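Local coordinates for protein phosphoethanolamine N-methyltransferase 1 (PDB 4KRG) that probably catalyses the S-adenosylmethionine-dependent N-methylation of phosphoethanolamine, a step on the nematode route to phosphocholine, at residues Tyr299-Arg304 against Glu356-Ser361; Asn324-Glu329 against Asp363-Arg368. One frame throughout, in Å; residues are numbered along the deposited sequence. Where two conformers were deposited one is given.

Contact 1: residues Tyr299-Arg304 against Glu356-Ser361; sequences YVFTPR and ESLSSS
Tyr-299 and Ser-361 supply the polar part of this contact through one hydroxyl-to-hydroxyl hydrogen bond, Tyr-299 OH to Ser-361 OG at 2.9 Å, in which either oxygen could donate. OG lies at the edge of the tyrosine ring and in its plane, off the CE1 side of the hydroxyl, so the bond runs at an angle to the C-O bond instead of over the face. The tyrosine gets there because its CG is anti to the backbone N (chi1 -179°), which carries the phenol from the strand across to the helix.

The apolar part belongs to Leu-358 on Phe-301, two side chains that cross at about a right angle. Leu-358 CB meets the far rim of the ring at Phe-301 CE1, 3.9 Å away, while the CD1 branch stands 4.0 Å above one face, displaced toward the rim. The same methyl is 3.6 Å from Tyr-299 OH, so one branch touches both aromatic residues.

Strand 297-302 lies between 324-329 and 372-378 in a sheet whose strand order fits the class I methyltransferase fold, and helix 358-367 covers it as part of the connection from 350-354 to 372-378. Leu-380 extends the apolar patch, touching both Phe-301 and Leu-358.

The first turn of this helix is capped: Ser-357 occupies the N-cap, and its OG accepts from Ser-360 N at 3.2 Å with an N-H...O angle of 154°.

Contact 2: residues Asn324-Glu329 against Asp363-Arg368; sequences NVWNVE and DYWNQR. With BOG (octyl beta-D-glucopyranoside), chain E.
Trp-326 on the strand receives on its face the edge of Trp-365, which comes from helix 358-367. Just before it in that helix, Tyr-364 points the CD2 edge of its ring at one face of the Trp-365 indole, over the centre, and meets Trp-215 edge-to-face.

Trp-365 makes the contact itself. With CG beside the backbone N (chi1 -70°), its indole extends to the strand, and CZ2 stands 3.3 Å above the centre of the Trp-326 ring system. The five-membered rings have centroids 4.7 Å apart and planes at 84°, a T-shaped stack. Strand 324-329 is next to 297-302 in a sheet of the C-terminal half whose strand order is consistent with a Rossmann-like fold, and the two indoles meet between that sheet and helix 358-367. Trp-326 NE1 and Trp-365 NE1 approach to 3.4 Å, but both are donors; a water accepts from them instead, at 2.9 Å from Trp-326 NE1 and, weakly, 3.3 Å from Trp-365 NE1. The benzo part of Trp-365 also meets the octyl chain of a bound detergent, octyl beta-D-glucopyranoside, CZ3 to C2' at 3.7 Å, whose terminal C8' lies 3.6 Å from Asn-324 CB. Lys-397 and Ser-371 hydrogen-bond the detergent.

Arg-368 folds back with its guanidinium face over Tyr-364 CE1, while its NH1 donates to Tyr-364 O (3.0 Å, N-H...O angle 154°), an acceptor that lies in the guanidinium plane.

Overall arrangement
Contacts 1 and 2 have centres about 9 Å apart and share helix 358-367: its first turn serves contact 1, its later turns contact 2. Strands 297-302 and 324-329 are parallel neighbours, joined by probable hydrogen bonds between Val-300 O and Val-328 N and between Val-300 N and Trp-326 O, both 2.7 Å. Ser-361 OG also packs on Val-328 CG2, linking the contacts through side chains. Along the chain their segments alternate: both strands come first, then the two parts of the helix. Together they join one helix to two neighbouring strands of the C-terminal half, whose strand order is consistent with a methyltransferase fold, whereas S-adenosylhomocysteine is bound by residues of the N-terminal half.

Contact 1: residues Tyr299-Arg304 against Glu356-Ser361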
loop_
_atom_site.group_PDB
_atom_site.type_symbol
_atom_site.label_atom_id
_atom_site.label_comp_id
_atom_site.label_asym_id
_atom_site.label_seq_id
_atom_site.Cartn_x
_atom_site.Cartn_y
_atom_site.Cartn_z
ATOM N N TYR A 299 7.333 6.279 14.961
ATOM C CA TYR A 299 6.136 6.399 14.146
ATOM C C TYR A 299 6.175 7.771 13.494
ATOM O O TYR A 299 6.246 8.783 14.184
ATOM C CB TYR A 299 4.893 6.241 15.023
ATOM C CG TYR A 299 3.561 6.322 14.297
ATOM C CD1 TYR A 299 3.064 5.237 13.579
ATOM C CD2 TYR A 299 2.784 7.468 14.370
ATOM C CE1 TYR A 299 1.839 5.308 12.931
ATOM C CE2 TYR A 299 1.567 7.546 13.733
ATOM C CZ TYR A 299 1.097 6.463 13.016
ATOM O OH TYR A 299 -0.120 6.555 12.394
ATOM N N VAL A 300 6.162 7.804 12.170
ATOM C CA VAL A 300 6.230 9.068 11.441
ATOM C C VAL A 300 4.963 9.288 10.616
ATOM O O VAL A 300 4.498 8.385 9.928
ATOM C CB VAL A 300 7.496 9.135 10.551
ATOM C CG1 VAL A 300 7.428 10.319 9.580
ATOM C CG2 VAL A 300 8.743 9.223 11.410
ATOM N N PHE A 301 4.398 10.489 10.702
ATOM C CA PHE A 301 3.140 10.788 10.027
ATOM C C PHE A 301 3.309 12.057 9.189
ATOM O O PHE A 301 3.599 13.118 9.726
ATOM C CB PHE A 301 2.025 10.954 11.073
ATOM C CG PHE A 301 0.679 11.352 10.501
ATOM C CD1 PHE A 301 -0.138 10.417 9.892
ATOM C CD2 PHE A 301 0.219 12.655 10.616
ATOM C CE1 PHE A 301 -1.368 10.782 9.382
ATOM C CE2 PHE A 301 -1.006 13.022 10.116
ATOM C CZ PHE A 301 -1.799 12.089 9.495
ATOM N N THR A 302 3.154 11.940 7.870
ATOM C CA THR A 302 3.328 13.091 6.973
ATOM C C THR A 302 2.213 13.179 5.921
ATOM O O THR A 302 2.306 12.563 4.858
ATOM C CB THR A 302 4.713 13.074 6.284
ATOM O OG1 THR A 302 4.858 11.866 5.530
ATOM C CG2 THR A 302 5.828 13.148 7.305
ATOM N N PRO A 303 1.153 13.952 6.217
ATOM C CA PRO A 303 0.003 14.041 5.309
ATOM C C PRO A 303 0.277 14.912 4.085
ATOM O O PRO A 303 -0.429 14.776 3.081
ATOM C CB PRO A 303 -1.071 14.691 6.176
ATOM C CG PRO A 303 -0.300 15.508 7.166
ATOM C CD PRO A 303 0.928 14.701 7.466
ATOM N N ARG A 304 1.273 15.793 4.179
ATOM C CA ARG A 304 1.652 16.678 3.074
ATOM C C ARG A 304 0.455 17.424 2.495
ATOM O O ARG A 304 0.166 17.318 1.304
ATOM C CB ARG A 304 2.364 15.891 1.970
ATOM C CG ARG A 304 3.612 15.143 2.437
ATOM C CD ARG A 304 4.113 14.228 1.342
ATOM N NE ARG A 304 5.107 13.267 1.805
ATOM C CZ ARG A 304 6.253 13.028 1.180
ATOM N NH1 ARG A 304 6.547 13.683 0.068
ATOM N NH2 ARG A 304 7.099 12.136 1.665
ATOM N N GLU A 356 -5.763 6.285 4.433
ATOM C CA GLU A 356 -6.629 7.399 4.067
ATOM C C GLU A 356 -6.531 8.542 5.078
ATOM O O GLU A 356 -6.681 9.705 4.720
ATOM C CB GLU A 356 -8.076 6.915 3.980
ATOM C CG GLU A 356 -9.011 7.825 3.210
ATOM C CD GLU A 356 -10.366 7.177 2.978
ATOM O OE1 GLU A 356 -10.668 6.172 3.660
ATOM O OE2 GLU A 356 -11.126 7.663 2.117
ATOM N N SER A 357 -6.278 8.199 6.340
ATOM C CA SER A 357 -6.266 9.174 7.430
ATOM C C SER A 357 -5.420 8.663 8.572
ATOM O O SER A 357 -4.971 7.519 8.544
ATOM C CB SER A 357 -7.677 9.374 7.956
ATOM O OG SER A 357 -8.136 8.188 8.585
ATOM N N LEU A 358 -5.232 9.496 9.590
ATOM C CA LEU A 358 -4.546 9.064 10.801
ATOM C C LEU A 358 -5.305 7.925 11.476
ATOM O O LEU A 358 -4.707 6.938 11.908
ATOM C CB LEU A 358 -4.385 10.234 11.778
ATOM C CG LEU A 358 -3.797 9.929 13.161
ATOM C CD1 LEU A 358 -2.414 9.308 13.055
ATOM C CD2 LEU A 358 -3.735 11.192 14.005
ATOM N N SER A 359 -6.622 8.082 11.556
ATOM C CA SER A 359 -7.500 7.093 12.176
ATOM C C SER A 359 -7.305 5.708 11.566
ATOM O O SER A 359 -7.308 4.700 12.269
ATOM C CB SER A 359 -8.955 7.533 12.033
ATOM O OG SER A 359 -9.834 6.582 12.594
ATOM N N SER A 360 -7.127 5.671 10.252
ATOM C CA SER A 360 -6.909 4.419 9.526
ATOM C C SER A 360 -5.643 3.709 10.008
ATOM O O SER A 360 -5.655 2.507 10.283
ATOM C CB SER A 360 -6.824 4.682 8.022
ATOM O OG SER A 360 -6.365 3.529 7.334
ATOM N N SER A 361 -4.555 4.466 10.120
ATOM C CA SER A 361 -3.280 3.909 10.560
ATOM C C SER A 361 -3.358 3.452 12.014
ATOM O O SER A 361 -2.791 2.428 12.392
ATOM C CB SER A 361 -2.149 4.925 10.384
ATOM O OG SER A 361 -0.918 4.346 10.772
#

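Contact 2: residues Asn324-Glu329 against Asp363-Arg368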
loop_
_atom_site.group_PDB
_atom_site.type_symbol
_atom_site.label_atom_id
_atom_site.label_comp_id
_atom_site.label_asym_id
_atom_site.label_seq_id
_atom_site.Cartn_x
_atom_site.Cartn_y
_atom_site.Cartn_z
ATOM N N ASN A 324 14.518 2.237 13.619
ATOM C CA ASN A 324 13.618 1.814 12.560
ATOM C C ASN A 324 12.478 2.819 12.451
ATOM O O ASN A 324 12.130 3.470 13.432
ATOM C CB ASN A 324 13.071 0.418 12.857
ATOM C CG ASN A 324 14.163 -0.580 13.200
ATOM O OD1 ASN A 324 15.208 -0.625 12.553
ATOM N ND2 ASN A 324 13.926 -1.383 14.235
ATOM N N VAL A 325 11.900 2.962 11.266
ATOM C CA VAL A 325 10.879 3.983 11.066
ATOM C C VAL A 325 9.699 3.435 10.270
ATOM O O VAL A 325 9.890 2.744 9.268
ATOM C CB VAL A 325 11.447 5.233 10.331
ATOM C CG1 VAL A 325 10.340 6.242 10.045
ATOM C CG2 VAL A 325 12.562 5.887 11.126
ATOM N N TRP A 326 8.489 3.721 10.748
ATOM C CA TRP A 326 7.276 3.545 9.964
ATOM C C TRP A 326 6.690 4.922 9.659
ATOM O O TRP A 326 6.312 5.658 10.567
ATOM C CB TRP A 326 6.246 2.700 10.712
ATOM C CG TRP A 326 4.987 2.520 9.924
ATOM C CD1 TRP A 326 3.897 3.337 9.921
ATOM C CD2 TRP A 326 4.703 1.452 9.015
ATOM N NE1 TRP A 326 2.940 2.840 9.063
ATOM C CE2 TRP A 326 3.407 1.688 8.495
ATOM C CE3 TRP A 326 5.401 0.321 8.594
ATOM C CZ2 TRP A 326 2.806 0.823 7.576
ATOM C CZ3 TRP A 326 4.804 -0.534 7.686
ATOM C CH2 TRP A 326 3.518 -0.278 7.184
ATOM N N ASN A 327 6.618 5.261 8.378
ATOM C CA ASN A 327 6.184 6.578 7.947
ATOM C C ASN A 327 4.876 6.436 7.185
ATOM O O ASN A 327 4.821 5.784 6.139
ATOM C CB ASN A 327 7.269 7.200 7.062
ATOM C CG ASN A 327 6.950 8.626 6.602
ATOM O OD1 ASN A 327 5.807 9.093 6.640
ATOM N ND2 ASN A 327 7.975 9.311 6.135
ATOM N N VAL A 328 3.829 7.049 7.724
ATOM C CA VAL A 328 2.496 7.025 7.128
ATOM C C VAL A 328 2.362 8.164 6.129
ATOM O O VAL A 328 2.690 9.306 6.448
ATOM C CB VAL A 328 1.413 7.222 8.208
ATOM C CG1 VAL A 328 0.025 7.112 7.607
ATOM C CG2 VAL A 328 1.588 6.206 9.323
ATOM N N GLU A 329 1.898 7.849 4.922
ATOM C CA GLU A 329 1.579 8.856 3.911
ATOM C C GLU A 329 0.072 8.792 3.648
ATOM O O GLU A 329 -0.536 7.726 3.772
ATOM C CB GLU A 329 2.355 8.580 2.614
ATOM C CG GLU A 329 3.880 8.488 2.771
ATOM C CD GLU A 329 4.589 9.824 2.574
ATOM O OE1 GLU A 329 3.916 10.878 2.569
ATOM O OE2 GLU A 329 5.828 9.827 2.419
ATOM N N ASP A 363 -6.003 2.328 13.604
ATOM C CA ASP A 363 -6.739 1.060 13.620
ATOM C C ASP A 363 -5.831 -0.114 13.280
ATOM O O ASP A 363 -5.784 -1.100 14.009
ATOM C CB ASP A 363 -7.915 1.090 12.648
ATOM C CG ASP A 363 -9.090 1.891 13.169
ATOM O OD1 ASP A 363 -9.140 2.155 14.388
ATOM O OD2 ASP A 363 -9.972 2.252 12.357
ATOM N N TYR A 364 -5.122 0.003 12.167
ATOM C CA TYR A 364 -4.142 -0.990 11.744
ATOM C C TYR A 364 -3.201 -1.384 12.877
ATOM O O TYR A 364 -3.027 -2.561 13.183
ATOM C CB TYR A 364 -3.331 -0.419 10.583
ATOM C CG TYR A 364 -2.352 -1.366 9.938
ATOM C CD1 TYR A 364 -2.745 -2.193 8.902
ATOM C CD2 TYR A 364 -1.027 -1.398 10.334
ATOM C CE1 TYR A 364 -1.851 -3.042 8.291
ATOM C CE2 TYR A 364 -0.123 -2.247 9.733
ATOM C CZ TYR A 364 -0.540 -3.066 8.709
ATOM O OH TYR A 364 0.351 -3.917 8.102
ATOM N N TRP A 365 -2.596 -0.390 13.514
ATOM C CA TRP A 365 -1.586 -0.686 14.520
ATOM C C TRP A 365 -2.197 -1.115 15.851
ATOM O O TRP A 365 -1.606 -1.894 16.592
ATOM C CB TRP A 365 -0.601 0.478 14.661
ATOM C CG TRP A 365 0.276 0.614 13.458
ATOM C CD1 TRP A 365 0.306 1.653 12.570
ATOM C CD2 TRP A 365 1.234 -0.346 13.001
ATOM N NE1 TRP A 365 1.237 1.404 11.592
ATOM C CE2 TRP A 365 1.824 0.186 11.825
ATOM C CE3 TRP A 365 1.666 -1.598 13.454
ATOM C CZ2 TRP A 365 2.815 -0.493 11.112
ATOM C CZ3 TRP A 365 2.640 -2.269 12.753
ATOM C CH2 TRP A 365 3.214 -1.709 11.594
ATOM N N ASN A 366 -3.396 -0.626 16.135
ATOM C CA ASN A 366 -4.160 -1.094 17.283
ATOM C C ASN A 366 -4.424 -2.589 17.182
ATOM O O ASN A 366 -4.201 -3.340 18.134
ATOM C CB ASN A 366 -5.499 -0.369 17.343
ATOM C CG ASN A 366 -5.696 0.376 18.632
ATOM O OD1 ASN A 366 -6.004 1.572 18.630
ATOM N ND2 ASN A 366 -5.526 -0.326 19.751
ATOM N N GLN A 367 -4.896 -3.016 16.014
ATOM C CA GLN A 367 -5.208 -4.419 15.773
ATOM C C GLN A 367 -3.983 -5.300 15.941
ATOM O O GLN A 367 -4.102 -6.496 16.213
ATOM C CB GLN A 367 -5.779 -4.613 14.367
ATOM C CG GLN A 367 -7.071 -3.860 14.111
ATOM C CD GLN A 367 -7.647 -4.140 12.738
ATOM O OE1 GLN A 367 -8.034 -3.218 12.014
ATOM N NE2 GLN A 367 -7.711 -5.419 12.372
ATOM N N ARG A 368 -2.809 -4.700 15.787
ATOM C CA ARG A 368 -1.559 -5.445 15.834
ATOM C C ARG A 368 -0.807 -5.282 17.158
ATOM O O ARG A 368 0.321 -5.743 17.299
ATOM C CB ARG A 368 -0.705 -5.077 14.617
ATOM C CG ARG A 368 -1.288 -5.667 13.332
ATOM C CD ARG A 368 -0.713 -5.051 12.072
ATOM N NE ARG A 368 -1.261 -5.701 10.880
ATOM C CZ ARG A 368 -2.485 -5.496 10.406
ATOM N NH1 ARG A 368 -3.304 -4.652 11.012
ATOM N NH2 ARG A 368 -2.893 -6.135 9.320
HETATM C C1 BOG E . 6.893 -2.260 18.415
HETATM O O1 BOG E . 6.344 -2.478 17.167
HETATM C C2 BOG E . 6.517 -3.370 19.376
HETATM O O2 BOG E . 5.111 -3.344 19.572
HETATM C C3 BOG E . 7.207 -3.183 20.685
HETATM O O3 BOG E . 6.887 -4.291 21.571
HETATM C C4 BOG E . 8.688 -3.074 20.517
HETATM O O4 BOG E . 9.324 -2.817 21.785
HETATM C C5 BOG E . 9.039 -1.956 19.547
HETATM O O5 BOG E . 8.364 -2.165 18.256
HETATM C C6 BOG E . 10.483 -1.906 19.308
HETATM O O6 BOG E . 10.879 -0.572 19.377
HETATM C "C1'" BOG E . 6.009 -1.265 16.494
HETATM C "C2'" BOG E . 5.362 -1.645 15.137
HETATM C "C3'" BOG E . 6.271 -2.532 14.302
HETATM C "C4'" BOG E . 6.734 -2.092 13.058
HETATM C "C5'" BOG E . 8.134 -2.563 12.574
HETATM C "C6'" BOG E . 8.453 -2.148 11.132
HETATM C "C7'" BOG E . 9.197 -0.794 11.025
HETATM C "C8'" BOG E . 10.614 -0.979 10.601
HETATM O O HOH W 1 0.019 2.967 9.012
#